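Local coordinates for Slr0280 protein (Synechocystis sp., PDB 5H3K) that is of unknown function but carries a region of the phosphodiester glycosidase (NAGPA) family, so it may act on phosphodiester-linked sugars, at residues 55-69 / 136-148. Residues are numbered along the deposited sequence; the frame is centred on the assembly and turned at random.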
# COMPACT_ATOMS: atom_id res chain seq x y z
N GLN A 55 -7.15 18.21 -4.19
CA GLN A 55 -7.97 18.53 -3.03
C GLN A 55 -9.38 18.96 -3.42
O GLN A 55 -9.58 19.62 -4.43
CB GLN A 55 -7.34 19.68 -2.24
CG GLN A 55 -5.87 19.50 -1.90
CD GLN A 55 -5.63 19.44 -0.42
OE1 GLN A 55 -5.38 20.46 0.22
NE2 GLN A 55 -5.72 18.24 0.14
N ILE A 56 -10.35 18.58 -2.59
CA ILE A 56 -11.69 19.13 -2.68
C ILE A 56 -11.99 19.77 -1.34
O ILE A 56 -11.42 19.38 -0.32
CB ILE A 56 -12.75 18.07 -3.05
CG1 ILE A 56 -12.83 16.96 -1.99
CG2 ILE A 56 -12.47 17.48 -4.42
CD1 ILE A 56 -14.04 16.03 -2.18
N SER A 57 -12.86 20.78 -1.34
CA SER A 57 -13.21 21.46 -0.11
C SER A 57 -14.69 21.27 0.19
O SER A 57 -15.53 21.47 -0.68
CB SER A 57 -12.88 22.95 -0.21
OG SER A 57 -13.23 23.59 1.00
N ILE A 58 -15.00 20.87 1.42
CA ILE A 58 -16.37 20.69 1.87
C ILE A 58 -16.55 21.39 3.22
O ILE A 58 -15.86 21.05 4.19
CB ILE A 58 -16.72 19.20 2.07
CG1 ILE A 58 -16.54 18.42 0.76
CG2 ILE A 58 -18.13 19.06 2.58
CD1 ILE A 58 -16.83 16.93 0.90
N ASP A 59 -17.48 22.34 3.30
CA ASP A 59 -17.69 23.11 4.53
C ASP A 59 -16.37 23.70 5.06
O ASP A 59 -16.10 23.66 6.25
CB ASP A 59 -18.38 22.25 5.59
CG ASP A 59 -18.87 23.06 6.78
OD1 ASP A 59 -18.94 24.30 6.66
OD2 ASP A 59 -19.20 22.46 7.83
N GLY A 60 -15.54 24.22 4.16
CA GLY A 60 -14.32 24.90 4.55
C GLY A 60 -13.15 24.01 4.95
O GLY A 60 -12.11 24.51 5.40
N LYS A 61 -13.30 22.70 4.79
CA LYS A 61 -12.21 21.77 5.10
C LYS A 61 -11.77 21.05 3.83
O LYS A 61 -12.60 20.68 3.00
CB LYS A 61 -12.64 20.77 6.17
CG LYS A 61 -13.08 21.42 7.48
CD LYS A 61 -12.10 22.51 7.94
CE LYS A 61 -10.99 21.97 8.85
NZ LYS A 61 -10.25 23.07 9.56
N SER A 62 -10.46 20.87 3.68
CA SER A 62 -9.92 20.23 2.48
C SER A 62 -9.67 18.75 2.71
O SER A 62 -9.20 18.35 3.78
CB SER A 62 -8.63 20.91 2.02
OG SER A 62 -8.89 22.24 1.61
N TYR A 63 -9.98 17.95 1.69
CA TYR A 63 -9.79 16.50 1.74
C TYR A 63 -9.02 16.07 0.50
O TYR A 63 -9.15 16.69 -0.56
CB TYR A 63 -11.15 15.80 1.83
CG TYR A 63 -11.94 16.20 3.04
CD1 TYR A 63 -12.94 17.17 2.96
CD2 TYR A 63 -11.68 15.64 4.28
CE1 TYR A 63 -13.67 17.55 4.08
CE2 TYR A 63 -12.40 16.00 5.40
CZ TYR A 63 -13.40 16.96 5.30
OH TYR A 63 -14.11 17.32 6.42
N PRO A 64 -8.18 15.03 0.62
CA PRO A 64 -7.36 14.55 -0.50
C PRO A 64 -8.19 13.75 -1.51
O PRO A 64 -8.39 12.55 -1.34
CB PRO A 64 -6.34 13.64 0.19
CG PRO A 64 -7.09 13.11 1.41
CD PRO A 64 -7.95 14.26 1.86
N VAL A 65 -8.68 14.43 -2.54
CA VAL A 65 -9.45 13.79 -3.60
C VAL A 65 -8.98 14.34 -4.95
O VAL A 65 -8.99 15.56 -5.16
CB VAL A 65 -10.97 14.04 -3.47
CG1 VAL A 65 -11.71 13.46 -4.67
CG2 VAL A 65 -11.51 13.46 -2.17
N ALA A 66 -8.58 13.45 -5.86
CA ALA A 66 -8.17 13.90 -7.19
C ALA A 66 -9.39 14.38 -7.97
O ALA A 66 -10.45 13.74 -7.95
CB ALA A 66 -7.46 12.77 -7.93
N TRP A 67 -9.24 15.50 -8.67
CA TRP A 67 -10.31 15.99 -9.54
C TRP A 67 -9.72 16.55 -10.82
O TRP A 67 -8.54 16.93 -10.88
CB TRP A 67 -11.16 17.05 -8.83
CG TRP A 67 -10.38 18.25 -8.47
CD1 TRP A 67 -9.68 18.46 -7.32
CD2 TRP A 67 -10.19 19.42 -9.27
NE1 TRP A 67 -9.07 19.68 -7.35
CE2 TRP A 67 -9.36 20.30 -8.54
CE3 TRP A 67 -10.63 19.81 -10.54
CZ2 TRP A 67 -8.97 21.54 -9.04
CZ3 TRP A 67 -10.25 21.05 -11.03
CH2 TRP A 67 -9.42 21.89 -10.28
N GLY A 68 -10.55 16.59 -11.86
CA GLY A 68 -10.18 17.22 -13.11
C GLY A 68 -11.42 17.74 -13.81
O GLY A 68 -12.52 17.21 -13.64
N GLN A 69 -11.25 18.80 -14.60
CA GLN A 69 -12.34 19.36 -15.38
C GLN A 69 -11.93 19.42 -16.84
O GLN A 69 -10.78 19.72 -17.16
CB GLN A 69 -12.73 20.76 -14.87
CG GLN A 69 -13.55 20.73 -13.59
CD GLN A 69 -13.90 22.11 -13.08
OE1 GLN A 69 -13.14 23.07 -13.25
NE2 GLN A 69 -15.06 22.23 -12.45
N PRO A 136 -23.29 25.12 -10.49
CA PRO A 136 -21.99 24.96 -11.16
C PRO A 136 -20.80 24.75 -10.21
O PRO A 136 -20.68 25.43 -9.18
CB PRO A 136 -21.85 26.28 -11.93
CG PRO A 136 -23.27 26.59 -12.34
CD PRO A 136 -24.15 26.09 -11.19
N LEU A 137 -19.95 23.78 -10.56
CA LEU A 137 -18.81 23.36 -9.73
C LEU A 137 -17.57 24.20 -10.04
O LEU A 137 -17.08 24.19 -11.17
CB LEU A 137 -18.49 21.89 -10.01
CG LEU A 137 -19.52 20.89 -9.48
CD1 LEU A 137 -19.41 19.52 -10.16
CD2 LEU A 137 -19.30 20.75 -8.00
N GLN A 138 -17.06 24.90 -9.03
CA GLN A 138 -15.98 25.85 -9.27
C GLN A 138 -14.66 25.50 -8.59
O GLN A 138 -14.61 25.22 -7.40
CB GLN A 138 -16.39 27.28 -8.90
CG GLN A 138 -17.34 27.94 -9.90
CD GLN A 138 -17.07 29.42 -10.06
OE1 GLN A 138 -16.20 29.99 -9.39
NE2 GLN A 138 -17.81 30.06 -10.95
N ALA A 139 -13.59 25.57 -9.38
CA ALA A 139 -12.26 25.26 -8.90
C ALA A 139 -11.55 26.53 -8.47
O ALA A 139 -11.75 27.59 -9.05
CB ALA A 139 -11.46 24.57 -9.98
N GLN A 140 -10.70 26.40 -7.46
CA GLN A 140 -9.92 27.51 -6.95
C GLN A 140 -8.48 27.04 -6.86
O GLN A 140 -7.99 26.68 -5.79
CB GLN A 140 -10.45 27.91 -5.58
CG GLN A 140 -9.89 29.20 -5.03
CD GLN A 140 -10.85 29.85 -4.05
OE1 GLN A 140 -12.06 29.65 -4.14
NE2 GLN A 140 -10.31 30.65 -3.12
N GLY A 141 -7.81 27.00 -8.01
CA GLY A 141 -6.46 26.49 -8.08
C GLY A 141 -6.44 24.97 -7.96
O GLY A 141 -7.03 24.27 -8.79
N ASN A 142 -5.78 24.48 -6.92
CA ASN A 142 -5.63 23.05 -6.71
C ASN A 142 -6.85 22.43 -6.01
O ASN A 142 -6.96 21.20 -5.91
CB ASN A 142 -4.34 22.79 -5.92
CG ASN A 142 -4.10 21.33 -5.67
OD1 ASN A 142 -3.85 20.56 -6.59
ND2 ASN A 142 -4.15 20.92 -4.40
N THR A 143 -7.77 23.28 -5.57
CA THR A 143 -8.90 22.83 -4.76
C THR A 143 -10.26 23.03 -5.43
O THR A 143 -10.64 24.15 -5.76
CB THR A 143 -8.92 23.54 -3.40
OG1 THR A 143 -7.67 23.32 -2.73
CG2 THR A 143 -10.05 23.00 -2.53
N LEU A 144 -11.00 21.94 -5.63
CA LEU A 144 -12.35 22.02 -6.17
C LEU A 144 -13.32 22.26 -5.03
O LEU A 144 -13.38 21.46 -4.08
CB LEU A 144 -12.72 20.73 -6.91
CG LEU A 144 -14.15 20.58 -7.47
CD1 LEU A 144 -14.42 21.56 -8.61
CD2 LEU A 144 -14.37 19.16 -7.94
N VAL A 145 -14.09 23.34 -5.09
CA VAL A 145 -15.02 23.64 -4.01
C VAL A 145 -16.35 22.94 -4.23
O VAL A 145 -17.05 23.21 -5.22
CB VAL A 145 -15.24 25.16 -3.86
CG1 VAL A 145 -16.18 25.45 -2.68
CG2 VAL A 145 -13.91 25.87 -3.67
N MET A 146 -16.70 22.03 -3.33
CA MET A 146 -17.94 21.27 -3.47
C MET A 146 -19.14 22.15 -3.15
O MET A 146 -19.06 23.06 -2.31
CB MET A 146 -17.92 20.02 -2.58
CG MET A 146 -16.75 19.08 -2.85
SD MET A 146 -16.69 18.52 -4.58
CE MET A 146 -18.25 17.65 -4.68
N PRO A 147 -20.27 21.90 -3.82
CA PRO A 147 -21.40 22.81 -3.67
C PRO A 147 -22.11 22.61 -2.34
O PRO A 147 -22.03 21.53 -1.75
CB PRO A 147 -22.32 22.41 -4.83
CG PRO A 147 -22.03 20.95 -5.05
CD PRO A 147 -20.57 20.76 -4.72
N ASN A 148 -22.79 23.65 -1.88
CA ASN A 148 -23.64 23.56 -0.70
C ASN A 148 -24.95 22.83 -1.03
O ASN A 148 -25.71 23.27 -1.88
CB ASN A 148 -23.93 24.98 -0.20
CG ASN A 148 -24.47 25.02 1.22
OD1 ASN A 148 -24.56 23.99 1.90
ND2 ASN A 148 -24.83 26.22 1.67
O HOH W 1 -18.08 23.68 0.20
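W67 lies against the 138-145 β-hairpin where that hairpin joins a mixed β-sheet through a parallel pairing of strands 55-58 and 143-145. Three backbone bonds carry this pairing, L144 N to Q55 O, S57 N to L144 O (2.9 Å) and M146 N to S57 O, with a fourth, weak one from Q55 N to N142 O. The W67 CB points from strand 61-72 toward the hairpin, and CG, tucked into the gap between backbone N and C (chi1 63°), lays the indole across L144. CB touches L144 CD2 at 3.9 Å; CG and CD2 each lie 3.7 Å from L144 CB, which sits over the five-membered ring, 3.6 Å from its centroid, in a CH-pi contact. NE1 donates to N142 O (3.0 Å), near the indole plane, although the donor stands well above the carbonyl plane. Further along the rim, CZ2 meets G141 O at the type II' turn, and CZ3 and CH2 both meet A139 CB, CH2 at 3.4 Å. On the same side of the sheet as L144, I56 CB reaches M146 CG, which I58 CG1 also meets; L89 of helix 82-89 touches both isoleucines. Beyond the indole, Q69 NE2, also bonded to T78 OG1, donates to L137 O at 3.1 Å, the oxygen lying in the Q69 amide plane.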